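Local coordinates for protein Esterase/lipase (Uncultured bacterium, PDB 3K6K) that probably hydrolyses carboxylic ester bonds, as an alpha/beta hydrolase related to hormone-sensitive lipase, at residues Q73-D76 and G77-A80; R19-L22 and Q23-I27; S185-V188 and D189-L192. One frame throughout, in Å; residues are numbered along the deposited sequence.

Contact 1: Q73-D76 and G77-A80; sequences QATD and GAGA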
loop_
_atom_site.group_PDB
_atom_site.type_symbol
_atom_site.label_atom_id
_atom_site.label_comp_id
_atom_site.label_asym_id
_atom_site.label_seq_id
_atom_site.Cartn_x
_atom_site.Cartn_y
_atom_site.Cartn_z
ATOM N N GLN A 73 18.354 20.444 10.429
ATOM C CA GLN A 73 19.259 19.769 9.505
ATOM C C GLN A 73 18.923 20.197 8.094
ATOM O O GLN A 73 17.731 20.177 7.675
ATOM C CB GLN A 73 19.123 18.218 9.640
ATOM C CG GLN A 73 19.062 17.705 11.075
ATOM C CD GLN A 73 18.889 16.190 11.267
ATOM O OE1 GLN A 73 18.405 15.755 12.330
ATOM N NE2 GLN A 73 19.323 15.390 10.307
ATOM N N ALA A 74 19.954 20.571 7.356
ATOM C CA ALA A 74 19.799 21.072 6.001
ATOM C C ALA A 74 21.146 21.324 5.300
ATOM O O ALA A 74 22.191 21.583 5.954
ATOM C CB ALA A 74 19.013 22.343 6.022
ATOM N N THR A 75 21.118 21.291 3.997
ATOM C CA THR A 75 22.156 21.850 3.206
ATOM C C THR A 75 21.961 23.353 2.997
ATOM O O THR A 75 20.892 23.886 3.079
ATOM C CB THR A 75 22.285 21.201 1.814
ATOM O OG1 THR A 75 21.078 21.366 1.075
ATOM C CG2 THR A 75 22.630 19.809 1.915
ATOM N N ASP A 76 23.074 23.994 2.730
ATOM C CA ASP A 76 23.214 25.283 2.115
ATOM C C ASP A 76 22.273 25.440 0.916
ATOM O O ASP A 76 21.724 26.487 0.672
ATOM C CB ASP A 76 24.666 25.373 1.670
ATOM C CG ASP A 76 25.084 26.740 1.288
ATOM O OD1 ASP A 76 25.813 26.827 0.305
ATOM O OD2 ASP A 76 24.713 27.718 1.942
ATOM N N GLY A 77 22.082 24.398 0.153
ATOM C CA GLY A 77 21.191 24.522 -0.972
ATOM C C GLY A 77 19.685 24.380 -0.842
ATOM O O GLY A 77 19.029 24.294 -1.836
ATOM N N ALA A 78 19.156 24.360 0.364
ATOM C CA ALA A 78 17.795 23.945 0.597
ATOM C C ALA A 78 16.717 24.899 0.188
ATOM O O ALA A 78 16.767 26.056 0.486
ATOM C CB ALA A 78 17.596 23.518 2.027
ATOM N N GLY A 79 15.712 24.341 -0.467
ATOM C CA GLY A 79 14.449 25.020 -0.741
ATOM C C GLY A 79 13.724 25.349 0.549
ATOM O O GLY A 79 14.311 25.289 1.617
ATOM N N ALA A 80 12.447 25.711 0.444
ATOM C CA ALA A 80 11.696 26.244 1.588
ATOM C C ALA A 80 10.763 25.224 2.243
ATOM O O ALA A 80 10.017 25.575 3.137
ATOM C CB ALA A 80 10.925 27.479 1.195
#

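Contact 2: R19-L22 and Q23-I27; sequences RDFL and QLLKI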
loop_
_atom_site.group_PDB
_atom_site.type_symbol
_atom_site.label_atom_id
_atom_site.label_comp_id
_atom_site.label_asym_id
_atom_site.label_seq_id
_atom_site.Cartn_x
_atom_site.Cartn_y
_atom_site.Cartn_z
ATOM N N ARG A 19 19.333 -11.301 2.805
ATOM C CA ARG A 19 19.124 -12.421 3.730
ATOM C C ARG A 19 20.336 -12.570 4.678
ATOM O O ARG A 19 20.202 -13.085 5.792
ATOM C CB ARG A 19 18.788 -13.716 2.990
ATOM C CG ARG A 19 17.324 -13.784 2.467
ATOM C CD ARG A 19 17.116 -15.140 1.773
ATOM N NE ARG A 19 17.287 -16.242 2.743
ATOM C CZ ARG A 19 17.377 -17.551 2.475
ATOM N NH1 ARG A 19 17.304 -18.029 1.231
ATOM N NH2 ARG A 19 17.534 -18.397 3.489
ATOM N N ASP A 20 21.480 -12.056 4.228
ATOM C CA ASP A 20 22.723 -12.157 4.983
ATOM C C ASP A 20 22.692 -11.110 6.070
ATOM O O ASP A 20 23.133 -11.382 7.169
ATOM C CB ASP A 20 23.988 -12.073 4.076
ATOM C CG ASP A 20 24.093 -13.293 3.137
ATOM O OD1 ASP A 20 23.415 -14.321 3.467
ATOM O OD2 ASP A 20 24.784 -13.254 2.067
ATOM N N PHE A 21 22.124 -9.942 5.758
ATOM C CA PHE A 21 22.039 -8.870 6.721
ATOM C C PHE A 21 21.064 -9.301 7.813
ATOM O O PHE A 21 21.305 -9.033 8.975
ATOM C CB PHE A 21 21.578 -7.552 6.070
ATOM C CG PHE A 21 21.510 -6.359 7.048
ATOM C CD1 PHE A 21 20.343 -5.597 7.165
ATOM C CD2 PHE A 21 22.616 -6.001 7.817
ATOM C CE1 PHE A 21 20.279 -4.509 8.032
ATOM C CE2 PHE A 21 22.567 -4.913 8.706
ATOM C CZ PHE A 21 21.374 -4.167 8.808
ATOM N N LEU A 22 19.986 -9.979 7.428
ATOM C CA LEU A 22 19.032 -10.530 8.403
ATOM C C LEU A 22 19.700 -11.467 9.406
ATOM O O LEU A 22 19.348 -11.457 10.594
ATOM C CB LEU A 22 17.857 -11.265 7.730
ATOM C CG LEU A 22 16.999 -10.286 6.914
ATOM C CD1 LEU A 22 15.945 -10.991 6.084
ATOM C CD2 LEU A 22 16.383 -9.178 7.833
ATOM N N GLN A 23 20.635 -12.285 8.908
ATOM C CA GLN A 23 21.373 -13.221 9.759
ATOM C C GLN A 23 22.308 -12.435 10.707
ATOM O O GLN A 23 22.499 -12.810 11.849
ATOM C CB GLN A 23 22.123 -14.285 8.930
ATOM C CG GLN A 23 22.775 -15.396 9.791
ATOM C CD GLN A 23 22.050 -16.765 9.719
ATOM O OE1 GLN A 23 22.720 -17.831 9.732
ATOM N NE2 GLN A 23 20.706 -16.746 9.660
ATOM N N LEU A 24 22.846 -11.334 10.250
ATOM C CA LEU A 24 23.654 -10.553 11.100
ATOM C C LEU A 24 22.774 -9.950 12.185
ATOM O O LEU A 24 23.160 -10.024 13.313
ATOM C CB LEU A 24 24.493 -9.556 10.342
ATOM C CG LEU A 24 25.021 -8.367 11.100
ATOM C CD1 LEU A 24 25.842 -8.734 12.245
ATOM C CD2 LEU A 24 25.744 -7.397 10.241
ATOM N N LEU A 25 21.573 -9.469 11.859
ATOM C CA LEU A 25 20.605 -9.035 12.881
ATOM C C LEU A 25 20.142 -10.160 13.832
ATOM O O LEU A 25 19.980 -9.946 15.038
ATOM C CB LEU A 25 19.406 -8.335 12.241
ATOM C CG LEU A 25 19.687 -7.141 11.297
ATOM C CD1 LEU A 25 18.386 -6.619 10.723
ATOM C CD2 LEU A 25 20.458 -6.002 11.924
ATOM N N LYS A 26 19.926 -11.352 13.309
ATOM C CA LYS A 26 19.577 -12.480 14.184
ATOM C C LYS A 26 20.658 -12.660 15.263
ATOM O O LYS A 26 20.345 -12.722 16.451
ATOM C CB LYS A 26 19.443 -13.749 13.344
ATOM C CG LYS A 26 18.961 -14.976 14.076
ATOM C CD LYS A 26 18.583 -15.990 13.018
ATOM C CE LYS A 26 18.294 -17.339 13.573
ATOM N NZ LYS A 26 17.478 -17.999 12.519
ATOM N N ILE A 27 21.931 -12.681 14.859
ATOM C CA ILE A 27 23.000 -12.888 15.818
ATOM C C ILE A 27 23.030 -11.832 16.887
ATOM O O ILE A 27 23.239 -12.165 18.060
ATOM C CB ILE A 27 24.397 -12.989 15.202
ATOM C CG1 ILE A 27 24.429 -14.115 14.156
ATOM C CG2 ILE A 27 25.394 -13.252 16.322
ATOM C CD1 ILE A 27 25.511 -14.013 13.221
#

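Contact 3: S185-V188 and D189-L192; sequences SPFV and DLTL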
loop_
_atom_site.group_PDB
_atom_site.type_symbol
_atom_site.label_atom_id
_atom_site.label_comp_id
_atom_site.label_asym_id
_atom_site.label_seq_id
_atom_site.Cartn_x
_atom_site.Cartn_y
_atom_site.Cartn_z
ATOM N N SER A 185 7.682 1.990 8.980
ATOM C CA SER A 185 7.361 0.918 9.928
ATOM C C SER A 185 6.618 1.444 11.166
ATOM O O SER A 185 7.047 1.173 12.314
ATOM C CB SER A 185 8.642 0.234 10.440
ATOM O OG SER A 185 9.375 -0.451 9.401
ATOM N N PRO A 186 5.485 2.158 10.964
ATOM C CA PRO A 186 4.837 2.812 12.087
ATOM C C PRO A 186 4.342 1.859 13.194
ATOM O O PRO A 186 3.844 0.761 12.907
ATOM C CB PRO A 186 3.674 3.581 11.429
ATOM C CG PRO A 186 3.476 2.978 10.149
ATOM C CD PRO A 186 4.717 2.303 9.717
ATOM N N PHE A 187 4.524 2.263 14.447
ATOM C CA PHE A 187 4.033 1.484 15.619
ATOM C C PHE A 187 2.721 2.131 16.017
ATOM O O PHE A 187 2.711 3.228 16.562
ATOM C CB PHE A 187 5.059 1.569 16.754
ATOM C CG PHE A 187 4.725 0.721 17.989
ATOM C CD1 PHE A 187 5.308 1.021 19.204
ATOM C CD2 PHE A 187 3.886 -0.405 17.905
ATOM C CE1 PHE A 187 5.042 0.279 20.312
ATOM C CE2 PHE A 187 3.648 -1.175 18.993
ATOM C CZ PHE A 187 4.236 -0.846 20.213
ATOM N N VAL A 188 1.604 1.486 15.694
ATOM C CA VAL A 188 0.345 2.162 15.799
ATOM C C VAL A 188 -0.725 1.355 16.484
ATOM O O VAL A 188 -1.873 1.800 16.559
ATOM C CB VAL A 188 -0.169 2.645 14.429
ATOM C CG1 VAL A 188 0.528 3.911 14.054
ATOM C CG2 VAL A 188 -0.018 1.564 13.359
ATOM N N ASP A 189 -0.370 0.175 16.975
ATOM C CA ASP A 189 -1.319 -0.617 17.747
ATOM C C ASP A 189 -0.662 -1.212 18.976
ATOM O O ASP A 189 -0.177 -2.329 18.911
ATOM C CB ASP A 189 -1.864 -1.750 16.917
ATOM C CG ASP A 189 -3.056 -2.439 17.582
ATOM O OD1 ASP A 189 -3.742 -3.230 16.917
ATOM O OD2 ASP A 189 -3.309 -2.193 18.778
ATOM N N LEU A 190 -0.655 -0.479 20.098
ATOM C CA LEU A 190 -0.037 -0.974 21.336
ATOM C C LEU A 190 -0.747 -2.132 21.992
ATOM O O LEU A 190 -0.293 -2.634 23.039
ATOM C CB LEU A 190 0.193 0.142 22.335
ATOM C CG LEU A 190 1.547 0.765 21.971
ATOM C CD1 LEU A 190 1.488 1.463 20.588
ATOM C CD2 LEU A 190 1.956 1.759 23.069
ATOM N N THR A 191 -1.821 -2.612 21.368
ATOM C CA THR A 191 -2.376 -3.905 21.780
ATOM C C THR A 191 -1.577 -5.100 21.321
ATOM O O THR A 191 -1.727 -6.171 21.882
ATOM C CB THR A 191 -3.878 -4.128 21.398
ATOM O OG1 THR A 191 -3.982 -4.514 20.029
ATOM C CG2 THR A 191 -4.765 -2.893 21.666
ATOM N N LEU A 192 -0.779 -4.972 20.258
ATOM C CA LEU A 192 0.084 -6.078 19.805
ATOM C C LEU A 192 -0.604 -7.450 19.657
ATOM O O LEU A 192 -0.225 -8.389 20.352
ATOM C CB LEU A 192 1.304 -6.221 20.738
ATOM C CG LEU A 192 2.149 -4.949 21.052
ATOM C CD1 LEU A 192 2.999 -5.170 22.265
ATOM C CD2 LEU A 192 3.072 -4.591 19.908
#

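Contact 1: Q73-D76 and G77-A80
T75 and A78 hold the two ends of a type I beta turn that bends the chain just past strand 68-74, with D76 and G77 at its two middle positions. The evidence for closure is the backbone bond across the turn, in which A78 N donates to T75 O at 3.3 Å. That bond is long and bent, with 145° at the hydrogen, and its donor stands above the carbonyl plane of T75, 61° out of it, so the closure is geometrically clear without being strong.

The tight part of the contact lies on the inner side of the turn, around T75. Its hydroxyl sits between the backbone N and the carbonyl carbon (chi1 60°), which turns OG1 in over the following peptides: T75 OG1 is 3.3 Å from G77 N and 3.6 Å from A78 N. From the other arm, A78 CB comes up to T75 O at 3.5 Å. A looser fringe borders this core, where the methyls A74 CB and A78 CB face each other at 4.4 Å, an apolar touch between A74 on the strand side and A78 closing the turn.

The solvent side is the outer bend. D76 and G77 are exposed there, and the D76 side chain extends outward, so that its carboxylate heads off the turn instead of folding back over it.

Within the fold this is a surface bend linking strand 68-74 to strand 82-86. Before it, Q73 reaches T103 of helix 96-110 through its side-chain amide and pairs by backbone with L114 of strand 113-117, while A74 pairs by backbone with E59 of strand 59-65, one edge of the sheet.

Contact 2: R19-L22 and Q23-I27
R19-L22 and Q23-I27 are successive turns of one alpha-helix, 18-30, and the backbone bonds show it: four consecutive i to i+4 hydrogen bonds link them, from Q23 N, L24 N, L25 N and K26 N to the carbonyls of R19, D20, F21 and L22. The first is the longest and most bent (Q23 N to R19 O 3.2 Å), while L25 N meets F21 O at 2.9 Å and 164° at the hydrogen.

On the buried side of the helix F21 carries the side-chain contact. A trans first torsion (chi1 -178°) swings its ring along the helix toward the next turn, where L25 covers one face in a CH-pi contact, L25 CD2 lying 4.2 Å from the centroid of the F21 ring and 28° off the normal. L24 CD2 meets F21 CD2 obliquely at 4.2 Å. Beyond the helix, the rings of Y286 and F289 also meet F21, joining this N-terminal helix to the loop before helix 291-305. Replacing F21 by an alanine is likely to leave L25 CD2, Y286 and F289 without the ring they share. One step round the helix, L22 CD2 approaches L25 CD1 at 4.3 Å.

Contact 3: S185-V188 and D189-L192
The loop leaving strand 180-184 of the alpha/beta hydrolase sheet runs out from the strand and ends in a type I beta turn from D189 to L192, and L190 and L192 pack against F187. L190 lies over one face of the ring: its CD1 is 3.7 Å from the centroid of the F187 ring and 14° off the normal, a well-centred CH-pi contact. At the ring's edge, near its plane, L192 CD2 meets F187 CE2 at 3.6 Å. The F187 side chain, with chi1 at -176°, carries its ring forward along the chain toward both leucines.

The turn is closed by L192 N to D189 O (3.0 Å) and reinforced by an Asx turn, in which D189 OD2 accepts from T191 N at 3.0 Å. T191 OG1 donates to D189 OD2 at 2.7 Å, and both donors come from one face of the carboxylate. The other oxygen, OD1, forms a salt bridge with R194.

S185 OG bonds to E251 of the likely Ser-His-Glu triad, and F187 pairs by backbone with S157. The loop thus lies at the C-terminal end of a parallel strand, beside the probable nucleophile S157, as expected of an alpha/beta hydrolase active site, which such loops line.

From the N terminus the chain first makes contact 2, two turns of helix 18-30 ahead of the sheet, joining that helix to the loop before helix 291-305. Contact 1 follows at 73-80, where a beta turn bends the connection between strands 68-74 and 82-86. Contact 3, at 185-192, comes last, in the loop from strand 180-184 to helix 195-199. Each is local and closes within its own residues; the three run in series, and none nests in or crosses another. Contacts 1 and 3 lie on opposite sides of the chain's centre, their own centres 33 Å apart. Contact 3 touches the probable triad residues and contact 2 only lies near them, whereas contact 1 bends at the surface.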